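Local coordinates for probable outer membrane protein (Pseudomonas aeruginosa, PDB 3DWO) that probably carries hydrophobic compounds such as long-chain fatty acids across the outer membrane, as a beta-barrel channel of the FadL family, at residues I54-Q66 and L419-K431. Sequence-based numbering, arbitrary orientation.
With C8E ((hydroxyethyloxy)tri(ethyloxy)octane), chain E.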
# COMPACT_ATOMS: atom_id res chain seq x y z
N ILE A 54 8.32 0.66 -9.83
CA ILE A 54 6.94 0.59 -10.28
C ILE A 54 6.65 1.53 -11.44
O ILE A 54 6.94 2.73 -11.37
CB ILE A 54 5.97 0.91 -9.12
CG1 ILE A 54 6.33 0.07 -7.88
CG2 ILE A 54 4.54 0.64 -9.54
CD1 ILE A 54 6.34 -1.43 -8.11
N ASP A 55 6.06 0.98 -12.49
CA ASP A 55 5.73 1.74 -13.69
C ASP A 55 4.22 1.91 -13.76
O ASP A 55 3.49 0.93 -13.67
CB ASP A 55 6.21 0.96 -14.92
CG ASP A 55 6.31 1.83 -16.14
OD1 ASP A 55 7.33 2.55 -16.26
OD2 ASP A 55 5.39 1.80 -16.98
N ILE A 56 3.77 3.15 -13.92
CA ILE A 56 2.33 3.43 -14.00
C ILE A 56 2.01 4.39 -15.14
O ILE A 56 2.63 5.46 -15.25
CB ILE A 56 1.80 4.08 -12.70
CG1 ILE A 56 2.11 3.20 -11.49
CG2 ILE A 56 0.31 4.32 -12.81
CD1 ILE A 56 1.87 3.90 -10.15
N LYS A 57 1.04 4.02 -15.97
CA LYS A 57 0.64 4.86 -17.09
C LYS A 57 -0.86 4.81 -17.36
O LYS A 57 -1.54 3.85 -17.01
CB LYS A 57 1.38 4.44 -18.36
CG LYS A 57 2.86 4.73 -18.37
CD LYS A 57 3.45 4.27 -19.70
CE LYS A 57 4.97 4.35 -19.71
NZ LYS A 57 5.51 3.75 -20.97
N TYR A 58 -1.36 5.87 -18.00
CA TYR A 58 -2.76 5.98 -18.34
C TYR A 58 -2.88 6.22 -19.83
O TYR A 58 -2.05 6.90 -20.43
CB TYR A 58 -3.39 7.16 -17.60
CG TYR A 58 -4.85 7.40 -17.93
CD1 TYR A 58 -5.24 8.38 -18.86
CD2 TYR A 58 -5.86 6.68 -17.29
CE1 TYR A 58 -6.60 8.63 -19.14
CE2 TYR A 58 -7.21 6.92 -17.56
CZ TYR A 58 -7.57 7.89 -18.48
OH TYR A 58 -8.92 8.11 -18.72
N ASN A 59 -3.91 5.65 -20.43
CA ASN A 59 -4.18 5.83 -21.84
C ASN A 59 -5.70 5.95 -21.90
O ASN A 59 -6.41 5.04 -21.50
CB ASN A 59 -3.70 4.61 -22.64
CG ASN A 59 -3.38 4.95 -24.08
OD1 ASN A 59 -2.32 5.51 -24.38
ND2 ASN A 59 -4.29 4.61 -24.98
N GLY A 60 -6.20 7.08 -22.37
CA GLY A 60 -7.63 7.26 -22.43
C GLY A 60 -8.09 8.70 -22.49
O GLY A 60 -7.33 9.60 -22.83
N ASP A 61 -9.35 8.90 -22.13
CA ASP A 61 -9.97 10.22 -22.17
C ASP A 61 -10.43 10.70 -20.81
O ASP A 61 -10.46 9.94 -19.84
CB ASP A 61 -11.19 10.19 -23.10
CG ASP A 61 -10.89 9.53 -24.44
OD1 ASP A 61 -9.87 9.91 -25.06
OD2 ASP A 61 -11.68 8.66 -24.87
N ALA A 62 -10.79 11.98 -20.76
CA ALA A 62 -11.28 12.64 -19.56
C ALA A 62 -12.26 13.69 -20.05
O ALA A 62 -12.04 14.32 -21.10
CB ALA A 62 -10.14 13.28 -18.79
N TYR A 63 -13.35 13.89 -19.31
CA TYR A 63 -14.38 14.86 -19.68
C TYR A 63 -14.77 15.75 -18.52
O TYR A 63 -14.64 15.36 -17.37
CB TYR A 63 -15.64 14.14 -20.18
CG TYR A 63 -15.40 13.16 -21.31
CD1 TYR A 63 -14.98 11.85 -21.06
CD2 TYR A 63 -15.61 13.55 -22.63
CE1 TYR A 63 -14.77 10.95 -22.11
CE2 TYR A 63 -15.41 12.66 -23.69
CZ TYR A 63 -14.99 11.36 -23.42
OH TYR A 63 -14.80 10.49 -24.47
N ASP A 64 -15.26 16.96 -18.83
CA ASP A 64 -15.71 17.86 -17.79
C ASP A 64 -17.17 17.49 -17.52
O ASP A 64 -17.71 16.59 -18.16
CB ASP A 64 -15.58 19.34 -18.20
CG ASP A 64 -16.37 19.68 -19.46
OD1 ASP A 64 -17.39 19.02 -19.76
OD2 ASP A 64 -15.98 20.65 -20.14
N TYR A 65 -17.80 18.19 -16.59
CA TYR A 65 -19.18 17.90 -16.23
C TYR A 65 -20.19 18.07 -17.36
O TYR A 65 -21.31 17.57 -17.27
CB TYR A 65 -19.59 18.75 -15.02
CG TYR A 65 -19.99 20.18 -15.35
CD1 TYR A 65 -21.33 20.51 -15.59
CD2 TYR A 65 -19.04 21.19 -15.41
CE1 TYR A 65 -21.70 21.82 -15.89
CE2 TYR A 65 -19.40 22.50 -15.71
CZ TYR A 65 -20.73 22.81 -15.95
OH TYR A 65 -21.08 24.11 -16.24
N GLN A 66 -19.80 18.76 -18.43
CA GLN A 66 -20.72 18.97 -19.55
C GLN A 66 -20.48 17.99 -20.70
O GLN A 66 -21.11 18.12 -21.75
CB GLN A 66 -20.60 20.40 -20.09
CG GLN A 66 -21.05 21.45 -19.11
CD GLN A 66 -20.99 22.86 -19.68
OE1 GLN A 66 -19.91 23.37 -19.97
NE2 GLN A 66 -22.14 23.48 -19.84
N LEU A 419 -16.90 17.90 -6.53
CA LEU A 419 -15.56 17.70 -7.10
C LEU A 419 -15.50 18.04 -8.59
O LEU A 419 -14.53 17.72 -9.27
CB LEU A 419 -15.07 16.27 -6.87
CG LEU A 419 -14.69 15.93 -5.43
CD1 LEU A 419 -14.15 14.51 -5.37
CD2 LEU A 419 -13.63 16.93 -4.91
N GLY A 420 -16.55 18.67 -9.10
CA GLY A 420 -16.56 19.06 -10.50
C GLY A 420 -17.40 18.27 -11.49
O GLY A 420 -17.58 18.71 -12.63
N GLY A 421 -17.89 17.09 -11.09
CA GLY A 421 -18.73 16.28 -11.97
C GLY A 421 -18.10 15.70 -13.22
O GLY A 421 -18.81 15.26 -14.13
N GLY A 422 -16.77 15.68 -13.30
CA GLY A 422 -16.12 15.13 -14.49
C GLY A 422 -16.05 13.61 -14.47
O GLY A 422 -16.53 12.97 -13.54
N ARG A 423 -15.46 13.02 -15.50
CA ARG A 423 -15.34 11.56 -15.54
C ARG A 423 -14.20 11.10 -16.44
O ARG A 423 -13.82 11.78 -17.39
CB ARG A 423 -16.64 10.92 -16.02
CG ARG A 423 -16.90 11.02 -17.51
CD ARG A 423 -18.21 10.31 -17.88
NE ARG A 423 -18.60 10.55 -19.26
CZ ARG A 423 -18.09 9.91 -20.31
NH1 ARG A 423 -17.17 8.97 -20.14
NH2 ARG A 423 -18.49 10.22 -21.53
N LEU A 424 -13.67 9.92 -16.13
CA LEU A 424 -12.59 9.35 -16.91
C LEU A 424 -13.11 8.17 -17.73
O LEU A 424 -14.10 7.53 -17.37
CB LEU A 424 -11.47 8.86 -15.98
CG LEU A 424 -10.86 9.86 -15.00
CD1 LEU A 424 -9.87 9.15 -14.09
CD2 LEU A 424 -10.17 10.98 -15.77
N ASP A 425 -12.44 7.89 -18.84
CA ASP A 425 -12.79 6.75 -19.67
C ASP A 425 -11.50 6.27 -20.31
O ASP A 425 -11.12 6.75 -21.38
CB ASP A 425 -13.79 7.14 -20.76
CG ASP A 425 -14.21 5.95 -21.61
OD1 ASP A 425 -14.85 6.15 -22.66
OD2 ASP A 425 -13.90 4.80 -21.21
N GLY A 426 -10.82 5.35 -19.64
CA GLY A 426 -9.57 4.84 -20.16
C GLY A 426 -9.07 3.65 -19.37
O GLY A 426 -9.85 2.97 -18.71
N ARG A 427 -7.77 3.40 -19.43
CA ARG A 427 -7.20 2.27 -18.71
C ARG A 427 -5.78 2.53 -18.23
O ARG A 427 -5.02 3.29 -18.85
CB ARG A 427 -7.23 1.02 -19.58
CG ARG A 427 -6.82 1.27 -21.01
CD ARG A 427 -7.28 0.14 -21.92
NE ARG A 427 -8.66 -0.26 -21.66
CZ ARG A 427 -9.02 -1.28 -20.87
NH1 ARG A 427 -8.09 -2.01 -20.27
NH2 ARG A 427 -10.30 -1.56 -20.68
N ALA A 428 -5.44 1.91 -17.12
CA ALA A 428 -4.12 2.07 -16.54
C ALA A 428 -3.31 0.81 -16.78
O ALA A 428 -3.83 -0.30 -16.70
CB ALA A 428 -4.24 2.33 -15.04
N THR A 429 -2.04 1.01 -17.10
CA THR A 429 -1.14 -0.09 -17.34
C THR A 429 -0.03 0.08 -16.32
O THR A 429 0.58 1.14 -16.23
CB THR A 429 -0.54 -0.05 -18.75
OG1 THR A 429 -1.57 -0.27 -19.71
CG2 THR A 429 0.52 -1.12 -18.90
N SER A 430 0.21 -0.98 -15.54
CA SER A 430 1.24 -0.94 -14.51
C SER A 430 2.16 -2.14 -14.62
O SER A 430 1.78 -3.18 -15.13
CB SER A 430 0.60 -0.92 -13.12
OG SER A 430 -0.11 0.29 -12.93
N LYS A 431 3.36 -1.96 -14.10
CA LYS A 431 4.38 -3.00 -14.10
C LYS A 431 5.20 -2.81 -12.85
O LYS A 431 5.41 -1.68 -12.40
CB LYS A 431 5.27 -2.87 -15.34
CG LYS A 431 4.61 -3.34 -16.62
CD LYS A 431 5.00 -2.50 -17.84
CE LYS A 431 6.50 -2.23 -17.92
NZ LYS A 431 6.88 -1.02 -17.15
C1 C8E E . 7.46 5.42 -0.39
C2 C8E E . 6.54 4.74 -1.29
C3 C8E E . 6.04 3.47 -0.79
C4 C8E E . 6.85 2.41 -1.37
C5 C8E E . 5.96 1.33 -1.84
C6 C8E E . 6.71 0.11 -1.99
C7 C8E E . 5.73 -0.71 -2.68
C8 C8E E . 6.41 -1.42 -3.77
O9 C8E E . 5.98 -2.60 -4.41
C10 C8E E . 5.81 -3.79 -3.67
C11 C8E E . 5.35 -4.80 -4.67
O12 C8E E . 4.16 -4.35 -5.35
C13 C8E E . 3.82 -5.07 -6.56
C14 C8E E . 3.08 -4.49 -7.81
O15 C8E E . 3.32 -3.28 -8.59
C16 C8E E . 2.58 -2.17 -8.05
C17 C8E E . 1.18 -1.99 -8.65
O18 C8E E . 0.84 -0.93 -9.56
C19 C8E E . 0.37 0.27 -8.88
C20 C8E E . -1.10 0.81 -8.99
O21 C8E E . -1.99 0.62 -7.88
O HOH W 1 2.97 1.15 -17.37
O HOH W 2 -14.03 8.11 -24.19
O HOH W 3 -16.04 19.35 -14.83
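At the loop end, Gly420 O packs 3.1 Å from Tyr65 CB, and a water links that same O to Tyr65 N; Tyr65 OH is hydrogen-bonded to Phe194 O. Backbone pairing starts at Arg423, whose guanidinium lies over one face of the Tyr63 ring, centres 4.2 Å apart and planes 26° from parallel, an off-centre cation-pi contact toward CD1 and CE1. Leu424 turns to the other face of the pair, where its CD2 touches Ala62 CB at 3.8 Å. Asp425 OD1 shares a water with Asp61 OD2 and Tyr63 OH, which probably eases the closeness of the two carboxylates; Asp425 OD2 is salt-bridged to Lys412. Strands 44-63 and 423-441, the first and last of the beta-barrel, join here in antiparallel register, closing the wall of this FadL-type channel. Gly426 and Gly60 lack a CB, so the backbones pinch to 3.8 Å between their CA atoms where the chain turns a corner at Gly60. Tyr58, its CG anti to the backbone N (chi1 178°), sends its ring past Gly426 CA, and OH donates to Asp61 O at 2.6 Å; Asp425 N reaches that oxygen from the opposite face of its plane. Arg427 pairs with Asn59 through two backbone bonds; its guanidinium meets Glu408. Thr429 O accepts from Lys57 N and from a water that also donates to Asp55 OD2. Ser430 CB lies 3.6 Å from detergent atom O18. Lys431, bent at three torsions, lies alongside Asp55; NZ salt-bridges OD2 (3.2 Å) but sits as close to CB and CG, against the side chain's flank.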